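Local coordinates for uncharacterized protein MG027 (Mycoplasma genitalium, PDB 1Q8C) that is of unknown function but has an all-helical fold resembling that of NusB proteins, which hints at a role in RNA binding or transcription, at residues A20-F24 and D42-Y46; L59-F64 and S111-H116; D99-V105 and I130-Q136; V106-L110 and Q142-D148. All coordinates share one frame; numbering follows the deposited sequence.

Contact 1 (A20-F24 and D42-Y46); sequences AVVEF and DFLEY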
loop_
_atom_site.group_PDB
_atom_site.type_symbol
_atom_site.label_atom_id
_atom_site.label_comp_id
_atom_site.label_asym_id
_atom_site.label_seq_id
_atom_site.Cartn_x
_atom_site.Cartn_y
_atom_site.Cartn_z
ATOM N N ALA A 20 -4.601 -9.053 0.452
ATOM C CA ALA A 20 -3.786 -9.873 -0.442
ATOM C C ALA A 20 -2.675 -9.080 -1.153
ATOM O O ALA A 20 -1.577 -9.583 -1.341
ATOM C CB ALA A 20 -4.678 -10.607 -1.468
ATOM N N VAL A 21 -2.944 -7.840 -1.538
ATOM C CA VAL A 21 -1.933 -7.008 -2.177
ATOM C C VAL A 21 -0.885 -6.584 -1.142
ATOM O O VAL A 21 0.328 -6.676 -1.370
ATOM C CB VAL A 21 -2.605 -5.815 -2.845
ATOM C CG1 VAL A 21 -1.589 -4.946 -3.535
ATOM C CG2 VAL A 21 -3.643 -6.323 -3.875
ATOM N N VAL A 22 -1.354 -6.154 0.022
ATOM C CA VAL A 22 -0.465 -5.749 1.105
ATOM C C VAL A 22 0.536 -6.854 1.471
ATOM O O VAL A 22 1.744 -6.616 1.603
ATOM C CB VAL A 22 -1.281 -5.370 2.348
ATOM C CG1 VAL A 22 -0.375 -5.262 3.582
ATOM C CG2 VAL A 22 -2.012 -4.042 2.121
ATOM N N GLU A 23 0.039 -8.065 1.647
ATOM C CA GLU A 23 0.897 -9.182 2.028
ATOM C C GLU A 23 1.920 -9.442 0.928
ATOM O O GLU A 23 3.080 -9.707 1.209
ATOM C CB GLU A 23 0.083 -10.448 2.322
ATOM C CG GLU A 23 0.268 -11.029 3.718
ATOM C CD GLU A 23 1.645 -10.792 4.337
ATOM O OE1 GLU A 23 2.470 -11.745 4.331
ATOM O OE2 GLU A 23 1.902 -9.660 4.858
ATOM N N PHE A 24 1.478 -9.325 -0.319
ATOM C CA PHE A 24 2.359 -9.498 -1.473
ATOM C C PHE A 24 3.505 -8.466 -1.481
ATOM O O PHE A 24 4.686 -8.820 -1.554
ATOM C CB PHE A 24 1.529 -9.383 -2.748
ATOM C CG PHE A 24 2.333 -9.441 -3.995
ATOM C CD1 PHE A 24 2.951 -10.609 -4.389
ATOM C CD2 PHE A 24 2.454 -8.312 -4.798
ATOM C CE1 PHE A 24 3.713 -10.642 -5.569
ATOM C CE2 PHE A 24 3.181 -8.334 -5.956
ATOM C CZ PHE A 24 3.821 -9.506 -6.343
ATOM N N ASP A 42 5.380 -12.247 -10.846
ATOM C CA ASP A 42 5.468 -12.847 -9.497
ATOM C C ASP A 42 4.064 -12.875 -8.845
ATOM O O ASP A 42 3.715 -13.824 -8.151
ATOM C CB ASP A 42 6.400 -12.025 -8.566
ATOM C CG ASP A 42 7.901 -12.196 -8.878
ATOM O OD1 ASP A 42 8.276 -12.823 -9.887
ATOM O OD2 ASP A 42 8.773 -11.722 -8.128
ATOM N N PHE A 43 3.293 -11.811 -9.065
ATOM C CA PHE A 43 1.910 -11.712 -8.588
ATOM C C PHE A 43 1.046 -12.818 -9.142
ATOM O O PHE A 43 0.228 -13.345 -8.421
ATOM C CB PHE A 43 1.255 -10.369 -8.946
ATOM C CG PHE A 43 0.013 -10.036 -8.107
ATOM C CD1 PHE A 43 0.034 -10.154 -6.716
ATOM C CD2 PHE A 43 -1.143 -9.566 -8.716
ATOM C CE1 PHE A 43 -1.081 -9.818 -5.954
ATOM C CE2 PHE A 43 -2.264 -9.222 -7.963
ATOM C CZ PHE A 43 -2.232 -9.336 -6.580
ATOM N N LEU A 44 1.219 -13.180 -10.409
ATOM C CA LEU A 44 0.504 -14.321 -10.950
ATOM C C LEU A 44 0.829 -15.641 -10.235
ATOM O O LEU A 44 -0.092 -16.430 -9.988
ATOM C CB LEU A 44 0.764 -14.501 -12.441
ATOM C CG LEU A 44 0.491 -13.324 -13.374
ATOM C CD1 LEU A 44 0.454 -13.835 -14.799
ATOM C CD2 LEU A 44 -0.801 -12.594 -13.008
ATOM N N GLU A 45 2.109 -15.889 -9.918
ATOM C CA GLU A 45 2.523 -17.123 -9.215
ATOM C C GLU A 45 2.082 -17.147 -7.753
ATOM O O GLU A 45 2.127 -18.198 -7.098
ATOM C CB GLU A 45 4.034 -17.289 -9.231
ATOM C CG GLU A 45 4.626 -17.532 -10.606
ATOM C CD GLU A 45 5.898 -18.329 -10.515
ATOM O OE1 GLU A 45 6.956 -17.684 -10.423
ATOM O OE2 GLU A 45 5.835 -19.589 -10.516
ATOM N N TYR A 46 1.711 -15.970 -7.258
ATOM C CA TYR A 46 1.235 -15.747 -5.893
ATOM C C TYR A 46 -0.234 -16.187 -5.712
ATOM O O TYR A 46 -0.712 -16.299 -4.595
ATOM C CB TYR A 46 1.309 -14.245 -5.630
ATOM C CG TYR A 46 1.042 -13.816 -4.218
ATOM C CD1 TYR A 46 1.894 -14.198 -3.201
ATOM C CD2 TYR A 46 -0.033 -12.981 -3.913
ATOM C CE1 TYR A 46 1.680 -13.790 -1.929
ATOM C CE2 TYR A 46 -0.265 -12.577 -2.631
ATOM C CZ TYR A 46 0.603 -12.988 -1.645
ATOM O OH TYR A 46 0.418 -12.617 -0.341
#
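Three aromatic rings, F24, F43 and Y46, meet in one cluster through two edge-to-face pairs, and F24 is the middle member of both. The cluster joins helix 14-28 to helix 36-45 and the chain that follows it in this NusB-like helical fold. F24 serves as face in one pair and as edge in the other. Atom CD1 of F43 stands over the centre of the F24 ring, with the two planes at 55°. The F24 ring in turn puts its own edge to the face of Y46, and the centroids of these two rings lie 5.0 Å apart. F24 has its CG anti to the backbone N (chi1 176°), which carries the ring out from helix 14-28 into the gap between F43 and Y46. Its outer end reaches the backbone of the other helix, with CZ of F24 3.6 Å from N of F43. Nearby, V61 of helix 55-81 packs on both F24 and F43. R51 makes a cation-pi contact with Y46, and K34 forms a salt bridge with D42. No hydrogen bond crosses between the segments. Y46 also receives a CH-pi contact: CB of F24 lies over its face, 4.1 Å from the ring centroid.

Contact 2 (L59-F64 and S111-H116); sequences LIVKAF and SEQKAH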
loop_
_atom_site.group_PDB
_atom_site.type_symbol
_atom_site.label_atom_id
_atom_site.label_comp_id
_atom_site.label_asym_id
_atom_site.label_seq_id
_atom_site.Cartn_x
_atom_site.Cartn_y
_atom_site.Cartn_z
ATOM N N LEU A 59 -4.283 -4.623 -11.218
ATOM C CA LEU A 59 -4.060 -3.244 -11.675
ATOM C C LEU A 59 -3.353 -2.444 -10.570
ATOM O O LEU A 59 -2.542 -1.580 -10.871
ATOM C CB LEU A 59 -5.367 -2.565 -12.076
ATOM C CG LEU A 59 -5.658 -1.878 -13.430
ATOM C CD1 LEU A 59 -6.114 -0.427 -13.193
ATOM C CD2 LEU A 59 -4.531 -1.965 -14.502
ATOM N N ILE A 60 -3.650 -2.741 -9.309
ATOM C CA ILE A 60 -2.960 -2.106 -8.169
ATOM C C ILE A 60 -1.474 -2.494 -8.183
ATOM O O ILE A 60 -0.602 -1.653 -8.008
ATOM C CB ILE A 60 -3.622 -2.519 -6.798
ATOM C CG1 ILE A 60 -5.039 -1.957 -6.710
ATOM C CG2 ILE A 60 -2.790 -2.015 -5.577
ATOM C CD1 ILE A 60 -5.895 -2.488 -5.544
ATOM N N VAL A 61 -1.202 -3.777 -8.379
ATOM C CA VAL A 61 0.159 -4.300 -8.368
ATOM C C VAL A 61 0.972 -3.780 -9.553
ATOM O O VAL A 61 2.186 -3.629 -9.479
ATOM C CB VAL A 61 0.127 -5.833 -8.367
ATOM C CG1 VAL A 61 1.517 -6.435 -8.716
ATOM C CG2 VAL A 61 -0.390 -6.309 -7.012
ATOM N N LYS A 62 0.284 -3.501 -10.641
ATOM C CA LYS A 62 0.888 -2.941 -11.821
ATOM C C LYS A 62 1.316 -1.482 -11.543
ATOM O O LYS A 62 2.423 -1.090 -11.895
ATOM C CB LYS A 62 -0.081 -3.058 -13.019
ATOM C CG LYS A 62 0.313 -2.262 -14.287
ATOM C CD LYS A 62 -0.302 -2.842 -15.583
ATOM C CE LYS A 62 0.527 -2.492 -16.838
ATOM N NZ LYS A 62 0.256 -1.144 -17.420
ATOM N N ALA A 63 0.447 -0.696 -10.924
ATOM C CA ALA A 63 0.766 0.678 -10.555
ATOM C C ALA A 63 1.933 0.697 -9.556
ATOM O O ALA A 63 2.852 1.518 -9.677
ATOM C CB ALA A 63 -0.458 1.350 -9.978
ATOM N N PHE A 64 1.892 -0.217 -8.584
ATOM C CA PHE A 64 2.963 -0.405 -7.589
ATOM C C PHE A 64 4.319 -0.715 -8.258
ATOM O O PHE A 64 5.345 -0.135 -7.906
ATOM C CB PHE A 64 2.598 -1.568 -6.649
ATOM C CG PHE A 64 3.753 -2.107 -5.877
ATOM C CD1 PHE A 64 4.221 -1.454 -4.752
ATOM C CD2 PHE A 64 4.387 -3.253 -6.281
ATOM C CE1 PHE A 64 5.301 -1.951 -4.064
ATOM C CE2 PHE A 64 5.471 -3.753 -5.597
ATOM C CZ PHE A 64 5.923 -3.113 -4.494
ATOM N N SER A 111 -0.706 2.930 -4.466
ATOM C CA SER A 111 -0.829 2.150 -5.690
ATOM C C SER A 111 -2.269 2.125 -6.133
ATOM O O SER A 111 -2.539 2.192 -7.322
ATOM C CB SER A 111 -0.333 0.714 -5.479
ATOM O OG SER A 111 1.011 0.702 -5.037
ATOM N N GLU A 112 -3.185 2.077 -5.163
ATOM C CA GLU A 112 -4.597 1.946 -5.452
ATOM C C GLU A 112 -5.186 3.265 -5.897
ATOM O O GLU A 112 -6.040 3.308 -6.775
ATOM C CB GLU A 112 -5.385 1.406 -4.243
ATOM C CG GLU A 112 -6.884 1.398 -4.527
ATOM C CD GLU A 112 -7.769 0.811 -3.438
ATOM O OE1 GLU A 112 -9.002 0.940 -3.604
ATOM O OE2 GLU A 112 -7.260 0.222 -2.454
ATOM N N GLN A 113 -4.765 4.353 -5.277
ATOM C CA GLN A 113 -5.276 5.634 -5.707
ATOM C C GLN A 113 -4.828 5.900 -7.128
ATOM O O GLN A 113 -5.551 6.509 -7.908
ATOM C CB GLN A 113 -4.820 6.757 -4.795
ATOM C CG GLN A 113 -5.485 8.057 -5.191
ATOM C CD GLN A 113 -5.412 9.118 -4.117
ATOM O OE1 GLN A 113 -6.430 9.511 -3.574
ATOM N NE2 GLN A 113 -4.221 9.600 -3.842
ATOM N N LYS A 114 -3.619 5.451 -7.448
ATOM C CA LYS A 114 -3.063 5.594 -8.789
ATOM C C LYS A 114 -3.830 4.744 -9.812
ATOM O O LYS A 114 -4.172 5.210 -10.881
ATOM C CB LYS A 114 -1.578 5.179 -8.780
ATOM C CG LYS A 114 -0.881 5.229 -10.144
ATOM C CD LYS A 114 -0.657 6.656 -10.587
ATOM C CE LYS A 114 0.732 6.862 -11.155
ATOM N NZ LYS A 114 1.745 7.266 -10.112
ATOM N N ALA A 115 -4.106 3.488 -9.483
ATOM C CA ALA A 115 -4.738 2.573 -10.446
ATOM C C ALA A 115 -6.249 2.813 -10.603
ATOM O O ALA A 115 -6.802 2.801 -11.703
ATOM C CB ALA A 115 -4.489 1.153 -10.010
ATOM N N HIS A 116 -6.909 3.032 -9.475
ATOM C CA HIS A 116 -8.361 3.049 -9.412
ATOM C C HIS A 116 -8.969 4.384 -8.987
ATOM O O HIS A 116 -10.172 4.554 -9.062
ATOM C CB HIS A 116 -8.807 1.957 -8.470
ATOM C CG HIS A 116 -8.444 0.590 -8.944
ATOM N ND1 HIS A 116 -8.872 0.090 -10.157
ATOM C CD2 HIS A 116 -7.691 -0.383 -8.379
ATOM C CE1 HIS A 116 -8.420 -1.142 -10.305
ATOM N NE2 HIS A 116 -7.708 -1.457 -9.236
#
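A63 and A115 face each other where helix 55-81 crosses helix 100-116, a helix-helix packing of the NusB-like fold. The axes of the two short segments come within 7.9 Å at an angle of 111°. The small side chains of A63, S111 and A115 at the crossing are consistent with this close approach. The tight part runs from F64 and S111 through the alanines to I60 and H116. CB of S111 sits 3.5 Å from O of I60, and CG2 of I60 also packs on that CB. CB of A63 is equally close to O of S111, and CB of A115 to O of L59. The hydroxyl of S111 lies near the plane of the F64 ring at its edge, and OG of S111 is 3.2 Å from CB of F64. This hydroxyl is placed beside its own backbone N (chi1 -58°) and is hydrogen-bonded to O of L107, one turn back. The polar atom is therefore satisfied within its own helix, although it is buried among carbon atoms of the other.

The looser side is limited to the exposed side chains of L59 and K114. K114 touches A63 with its CG, and its NZ makes a weak hydrogen bond to N67. CD1 of L59 lies 3.9 Å from CB of A115 and also reaches the H116 ring obliquely.

H116 closes the contact. Its NE2 is hydrogen-bonded to O of W56, and its ring stacks with that of W56, two contacts that restrain its rotation. CG1 of I60 meets the imidazole at its edge, 3.5 Å from CD2 of H116.

Contact 3 (D99-V105 and I130-Q136); sequences DLLTTAV and IMDHYSQ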
loop_
_atom_site.group_PDB
_atom_site.type_symbol
_atom_site.label_atom_id
_atom_site.label_comp_id
_atom_site.label_asym_id
_atom_site.label_seq_id
_atom_site.Cartn_x
_atom_site.Cartn_y
_atom_site.Cartn_z
ATOM N N ASP A 99 7.644 0.895 10.050
ATOM C CA ASP A 99 8.016 -0.511 9.823
ATOM C C ASP A 99 7.672 -0.945 8.388
ATOM O O ASP A 99 7.073 -0.181 7.636
ATOM C CB ASP A 99 7.396 -1.430 10.898
ATOM C CG ASP A 99 6.517 -2.510 10.320
ATOM O OD1 ASP A 99 6.795 -3.723 10.530
ATOM O OD2 ASP A 99 5.530 -2.220 9.629
ATOM N N LEU A 100 8.079 -2.148 8.003
ATOM C CA LEU A 100 7.861 -2.612 6.635
ATOM C C LEU A 100 6.441 -3.064 6.330
ATOM O O LEU A 100 6.006 -2.974 5.191
ATOM C CB LEU A 100 8.840 -3.728 6.280
ATOM C CG LEU A 100 10.209 -3.217 5.810
ATOM C CD1 LEU A 100 11.043 -4.377 5.277
ATOM C CD2 LEU A 100 10.055 -2.126 4.742
ATOM N N LEU A 101 5.729 -3.593 7.314
ATOM C CA LEU A 101 4.324 -3.905 7.109
ATOM C C LEU A 101 3.553 -2.612 6.954
ATOM O O LEU A 101 2.740 -2.498 6.061
ATOM C CB LEU A 101 3.755 -4.737 8.259
ATOM C CG LEU A 101 2.274 -5.141 8.233
ATOM C CD1 LEU A 101 1.885 -5.824 6.933
ATOM C CD2 LEU A 101 2.018 -6.076 9.399
ATOM N N THR A 102 3.824 -1.628 7.804
ATOM C CA THR A 102 3.136 -0.337 7.714
ATOM C C THR A 102 3.486 0.344 6.408
ATOM O O THR A 102 2.643 1.007 5.813
ATOM C CB THR A 102 3.500 0.610 8.874
ATOM O OG1 THR A 102 4.873 1.014 8.757
ATOM C CG2 THR A 102 3.388 -0.087 10.226
ATOM N N THR A 103 4.722 0.166 5.954
ATOM C CA THR A 103 5.129 0.669 4.643
ATOM C C THR A 103 4.320 -0.034 3.538
ATOM O O THR A 103 3.835 0.610 2.631
ATOM C CB THR A 103 6.663 0.485 4.395
ATOM O OG1 THR A 103 7.427 1.212 5.366
ATOM C CG2 THR A 103 7.082 1.115 3.077
ATOM N N ALA A 104 4.157 -1.353 3.632
ATOM C CA ALA A 104 3.458 -2.124 2.596
ATOM C C ALA A 104 1.998 -1.691 2.502
ATOM O O ALA A 104 1.423 -1.633 1.416
ATOM C CB ALA A 104 3.562 -3.633 2.891
ATOM N N VAL A 105 1.411 -1.394 3.663
ATOM C CA VAL A 105 0.062 -0.850 3.735
ATOM C C VAL A 105 -0.013 0.534 3.062
ATOM O O VAL A 105 -0.948 0.805 2.314
ATOM C CB VAL A 105 -0.424 -0.705 5.185
ATOM C CG1 VAL A 105 -1.731 0.114 5.226
ATOM C CG2 VAL A 105 -0.598 -2.069 5.836
ATOM N N ILE A 130 -6.869 -2.547 7.925
ATOM C CA ILE A 130 -5.837 -3.548 7.649
ATOM C C ILE A 130 -4.759 -3.564 8.752
ATOM O O ILE A 130 -4.240 -4.614 9.131
ATOM C CB ILE A 130 -5.218 -3.287 6.270
ATOM C CG1 ILE A 130 -6.317 -3.403 5.190
ATOM C CG2 ILE A 130 -4.049 -4.233 6.028
ATOM C CD1 ILE A 130 -5.796 -3.454 3.738
ATOM N N MET A 131 -4.446 -2.396 9.285
ATOM C CA MET A 131 -3.508 -2.307 10.399
ATOM C C MET A 131 -4.058 -3.062 11.621
ATOM O O MET A 131 -3.317 -3.756 12.307
ATOM C CB MET A 131 -3.230 -0.838 10.726
ATOM C CG MET A 131 -2.476 -0.125 9.594
ATOM S SD MET A 131 -0.722 -0.526 9.476
ATOM C CE MET A 131 -0.054 0.683 10.704
ATOM N N ASP A 132 -5.359 -2.935 11.874
ATOM C CA ASP A 132 -6.019 -3.679 12.948
ATOM C C ASP A 132 -5.953 -5.182 12.695
ATOM O O ASP A 132 -5.755 -5.972 13.624
ATOM C CB ASP A 132 -7.492 -3.281 13.053
ATOM C CG ASP A 132 -7.701 -1.955 13.769
ATOM O OD1 ASP A 132 -6.726 -1.406 14.323
ATOM O OD2 ASP A 132 -8.829 -1.411 13.825
ATOM N N HIS A 133 -6.145 -5.563 11.432
ATOM C CA HIS A 133 -6.106 -6.960 11.018
ATOM C C HIS A 133 -4.763 -7.594 11.354
ATOM O O HIS A 133 -4.710 -8.757 11.746
ATOM C CB HIS A 133 -6.406 -7.093 9.518
ATOM C CG HIS A 133 -6.142 -8.457 8.972
ATOM N ND1 HIS A 133 -4.881 -8.882 8.618
ATOM C CD2 HIS A 133 -6.972 -9.501 8.733
ATOM C CE1 HIS A 133 -4.944 -10.127 8.184
ATOM N NE2 HIS A 133 -6.201 -10.524 8.238
ATOM N N TYR A 134 -3.690 -6.817 11.214
ATOM C CA TYR A 134 -2.333 -7.275 11.508
ATOM C C TYR A 134 -1.919 -6.867 12.935
ATOM O O TYR A 134 -0.731 -6.885 13.286
ATOM C CB TYR A 134 -1.358 -6.689 10.481
ATOM C CG TYR A 134 -1.418 -7.314 9.101
ATOM C CD1 TYR A 134 -1.882 -6.589 8.008
ATOM C CD2 TYR A 134 -0.969 -8.618 8.880
ATOM C CE1 TYR A 134 -1.921 -7.145 6.732
ATOM C CE2 TYR A 134 -1.003 -9.184 7.607
ATOM C CZ TYR A 134 -1.482 -8.438 6.540
ATOM O OH TYR A 134 -1.528 -8.975 5.279
ATOM N N SER A 135 -2.911 -6.522 13.753
ATOM C CA SER A 135 -2.700 -6.031 15.109
ATOM C C SER A 135 -1.396 -5.267 15.221
ATOM O O SER A 135 -0.527 -5.611 16.020
ATOM C CB SER A 135 -2.708 -7.187 16.103
ATOM O OG SER A 135 -1.577 -8.021 15.905
ATOM N N GLN A 136 -1.261 -4.243 14.386
ATOM C CA GLN A 136 -0.087 -3.396 14.413
ATOM C C GLN A 136 -0.316 -2.356 15.503
ATOM O O GLN A 136 0.518 -2.203 16.424
ATOM C CB GLN A 136 0.157 -2.773 13.046
ATOM C CG GLN A 136 0.900 -3.723 12.094
ATOM C CD GLN A 136 2.414 -3.662 12.269
ATOM O OE1 GLN A 136 3.056 -2.677 11.877
ATOM N NE2 GLN A 136 2.985 -4.710 12.860
#
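Helix 100-116 begins beside the place where helix 120-133 ends, and the CA atoms of T102 and M131 come within 7.4 Å. The first end carries an aspartate N-cap and the second a Schellman motif, so this part of the NusB-like fold joins two capped helix ends. At the cap, OD2 of D99 accepts a nearly straight bond from N of T102 (2.6 Å, 171°). O of D99 takes two further bonds, from N and OG1 of T103, which reach it from opposite faces of the carbonyl plane. In the other segment, S135 has positive phi. N of Q136 bonds back to O of M131, and N of S135 to O of D132.

L101 and Y134 carry much of the contact. The first torsion of L101 (chi1 179°) turns CG away from the backbone N and sends both methyls toward the tyrosine. CD1 of L101 lies over the centre of one ring face, a CH-pi contact 4.0 Å from the centroid. ND1 of H133 is over the other face, so the ring is covered from both sides. CD2 of L101 packs nearer the base of the side chain, 3.6 Å from CB of Y134, and also touches CG of Q136.

One turn on from L101 and T102, V105 slides past I130 in the opposite direction, methyl to methyl. I19 of helix 14-28 also packs on Y134. The folded chain of M131 sets its SD 4.0 Å from CG2 of V105. Its CE reaches on to T102, 3.6 Å from CG2 of that threonine.

Contact 4 (V106-L110 and Q142-D148); sequences VLCAL and QTHALLD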
loop_
_atom_site.group_PDB
_atom_site.type_symbol
_atom_site.label_atom_id
_atom_site.label_comp_id
_atom_site.label_asym_id
_atom_site.label_seq_id
_atom_site.Cartn_x
_atom_site.Cartn_y
_atom_site.Cartn_z
ATOM N N VAL A 106 0.960 1.402 3.323
ATOM C CA VAL A 106 0.964 2.735 2.716
ATOM C C VAL A 106 1.207 2.642 1.188
ATOM O O VAL A 106 0.564 3.329 0.420
ATOM C CB VAL A 106 2.011 3.678 3.347
ATOM C CG1 VAL A 106 2.105 4.976 2.538
ATOM C CG2 VAL A 106 1.646 4.014 4.800
ATOM N N LEU A 107 2.134 1.809 0.749
ATOM C CA LEU A 107 2.369 1.662 -0.692
ATOM C C LEU A 107 1.159 1.102 -1.424
ATOM O O LEU A 107 0.971 1.383 -2.604
ATOM C CB LEU A 107 3.572 0.765 -0.949
ATOM C CG LEU A 107 4.885 1.445 -0.578
ATOM C CD1 LEU A 107 5.974 0.411 -0.422
ATOM C CD2 LEU A 107 5.243 2.470 -1.629
ATOM N N CYS A 108 0.335 0.315 -0.742
ATOM C CA CYS A 108 -0.843 -0.259 -1.393
ATOM C C CYS A 108 -1.856 0.842 -1.665
ATOM O O CYS A 108 -2.447 0.889 -2.734
ATOM C CB CYS A 108 -1.444 -1.404 -0.561
ATOM S SG CYS A 108 -2.971 -2.166 -1.235
ATOM N N ALA A 109 -2.025 1.739 -0.693
ATOM C CA ALA A 109 -2.936 2.877 -0.783
ATOM C C ALA A 109 -2.562 3.849 -1.911
ATOM O O ALA A 109 -3.437 4.362 -2.629
ATOM C CB ALA A 109 -2.961 3.625 0.563
ATOM N N LEU A 110 -1.265 4.125 -2.016
ATOM C CA LEU A 110 -0.702 4.922 -3.102
ATOM C C LEU A 110 -0.928 4.238 -4.440
ATOM O O LEU A 110 -1.276 4.880 -5.424
ATOM C CB LEU A 110 0.808 5.092 -2.915
ATOM C CG LEU A 110 1.277 5.874 -1.686
ATOM C CD1 LEU A 110 2.786 5.899 -1.548
ATOM C CD2 LEU A 110 0.777 7.272 -1.804
ATOM N N GLN A 142 -1.272 7.170 9.937
ATOM C CA GLN A 142 -2.321 7.248 8.928
ATOM C C GLN A 142 -1.725 6.986 7.564
ATOM O O GLN A 142 -0.507 6.927 7.430
ATOM C CB GLN A 142 -2.985 8.651 8.988
ATOM C CG GLN A 142 -2.262 9.830 8.276
ATOM C CD GLN A 142 -0.766 10.074 8.660
ATOM O OE1 GLN A 142 -0.198 11.125 8.316
ATOM N NE2 GLN A 142 -0.148 9.129 9.349
ATOM N N THR A 143 -2.566 6.853 6.536
ATOM C CA THR A 143 -2.029 6.767 5.167
ATOM C C THR A 143 -1.763 8.178 4.757
ATOM O O THR A 143 -2.231 8.646 3.719
ATOM C CB THR A 143 -2.988 6.222 4.174
ATOM O OG1 THR A 143 -3.595 5.036 4.690
ATOM C CG2 THR A 143 -2.209 5.798 2.917
ATOM N N HIS A 144 -1.041 8.874 5.603
ATOM C CA HIS A 144 -0.792 10.245 5.369
ATOM C C HIS A 144 -1.988 10.881 4.629
ATOM O O HIS A 144 -2.286 10.583 3.453
ATOM C CB HIS A 144 0.581 10.334 4.722
ATOM C CG HIS A 144 1.616 9.556 5.486
ATOM N ND1 HIS A 144 2.081 9.956 6.723
ATOM C CD2 HIS A 144 2.210 8.363 5.235
ATOM C CE1 HIS A 144 2.952 9.067 7.174
ATOM N NE2 HIS A 144 3.050 8.091 6.288
ATOM N N ALA A 145 -2.714 11.702 5.399
ATOM C CA ALA A 145 -3.704 12.631 4.872
ATOM C C ALA A 145 -2.919 13.563 3.969
ATOM O O ALA A 145 -3.491 14.251 3.130
ATOM C CB ALA A 145 -4.390 13.425 6.027
ATOM N N LEU A 146 -1.594 13.559 4.157
ATOM C CA LEU A 146 -0.667 14.308 3.304
ATOM C C LEU A 146 -0.289 13.612 1.975
ATOM O O LEU A 146 -0.112 14.303 0.974
ATOM C CB LEU A 146 0.601 14.673 4.091
ATOM C CG LEU A 146 0.388 15.805 5.111
ATOM C CD1 LEU A 146 1.124 15.510 6.413
ATOM C CD2 LEU A 146 0.806 17.188 4.552
ATOM N N LEU A 147 -0.176 12.278 1.948
ATOM C CA LEU A 147 0.263 11.584 0.727
ATOM C C LEU A 147 -0.817 11.302 -0.318
ATOM O O LEU A 147 -0.490 11.193 -1.495
ATOM C CB LEU A 147 1.023 10.272 1.045
ATOM C CG LEU A 147 2.489 10.458 1.492
ATOM C CD1 LEU A 147 3.145 9.159 1.908
ATOM C CD2 LEU A 147 3.335 11.109 0.411
ATOM N N ASP A 148 -2.078 11.169 0.095
ATOM C CA ASP A 148 -3.176 10.892 -0.840
ATOM C C ASP A 148 -3.847 12.206 -1.201
ATOM O O ASP A 148 -3.798 13.162 -0.423
ATOM C CB ASP A 148 -4.241 9.972 -0.205
ATOM C CG ASP A 148 -3.794 8.518 -0.062
ATOM O OD1 ASP A 148 -4.142 7.906 0.984
ATOM O OD2 ASP A 148 -3.162 7.888 -0.950
#
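The first torsion of T143 (chi1 -48°) sets OG1 beside the backbone N and leaves CG2 on the far side from N, facing A109. The two methyls meet closely. CB of A109 is 3.3 Å from CG2 of T143, closer than two methyls normally come. In L110, CG lies opposite the carbonyl carbon (chi1 -64°), and this brings the end of the leucine over to L147 and D148. The contact lays the loop after helix 120-133 against the middle of helix 100-116 in the NusB-like helical fold.

The rest of the contact is more relaxed. CD2 of L110 lies 4.1 Å from CB of L147 and about as far from O of the same residue. The same methyl packs against the carboxylate of D148, with CD2 of L110 4.1 Å from OD2 of D148. V106 spreads its methyls over several partners. Its CG1 is 4.4 Å from CD1 of L147 and also comes to the edge of the H144 ring, near the ring plane. ND1 of H144 gives a weak hydrogen bond to OE1 of Q142, so the histidine is loosely tied to its own loop.

No hydrogen bond joins the two segments, and the contact is buried and mainly apolar. Helices cover it from further sides. T143 also packs on I124 and A127 of helix 120-133, and D148 touches K120 of the same helix. L110 touches F71 of helix 55-81.

How the contacts relate
Helix 100-116 supplies one segment to contacts 2, 3 and 4. From its N-terminal to its C-terminal end it meets helix 120-133, the loop 142-148 and helix 55-81. Contact 1 comes first along the chain and closes before the others open, whereas contacts 2, 3 and 4 interleave. Contact 1 still touches all three, through V21, V22, E23, F24 and F43. The centres of contacts 1 and 2 are about 13 Å apart, and those of contacts 3 and 4 about 12 Å. The centres of contacts 2 and 3 lie about 18 Å apart, on opposite sides of the chain's centre. Helix 100-116 thus links both sides of one compact helical domain.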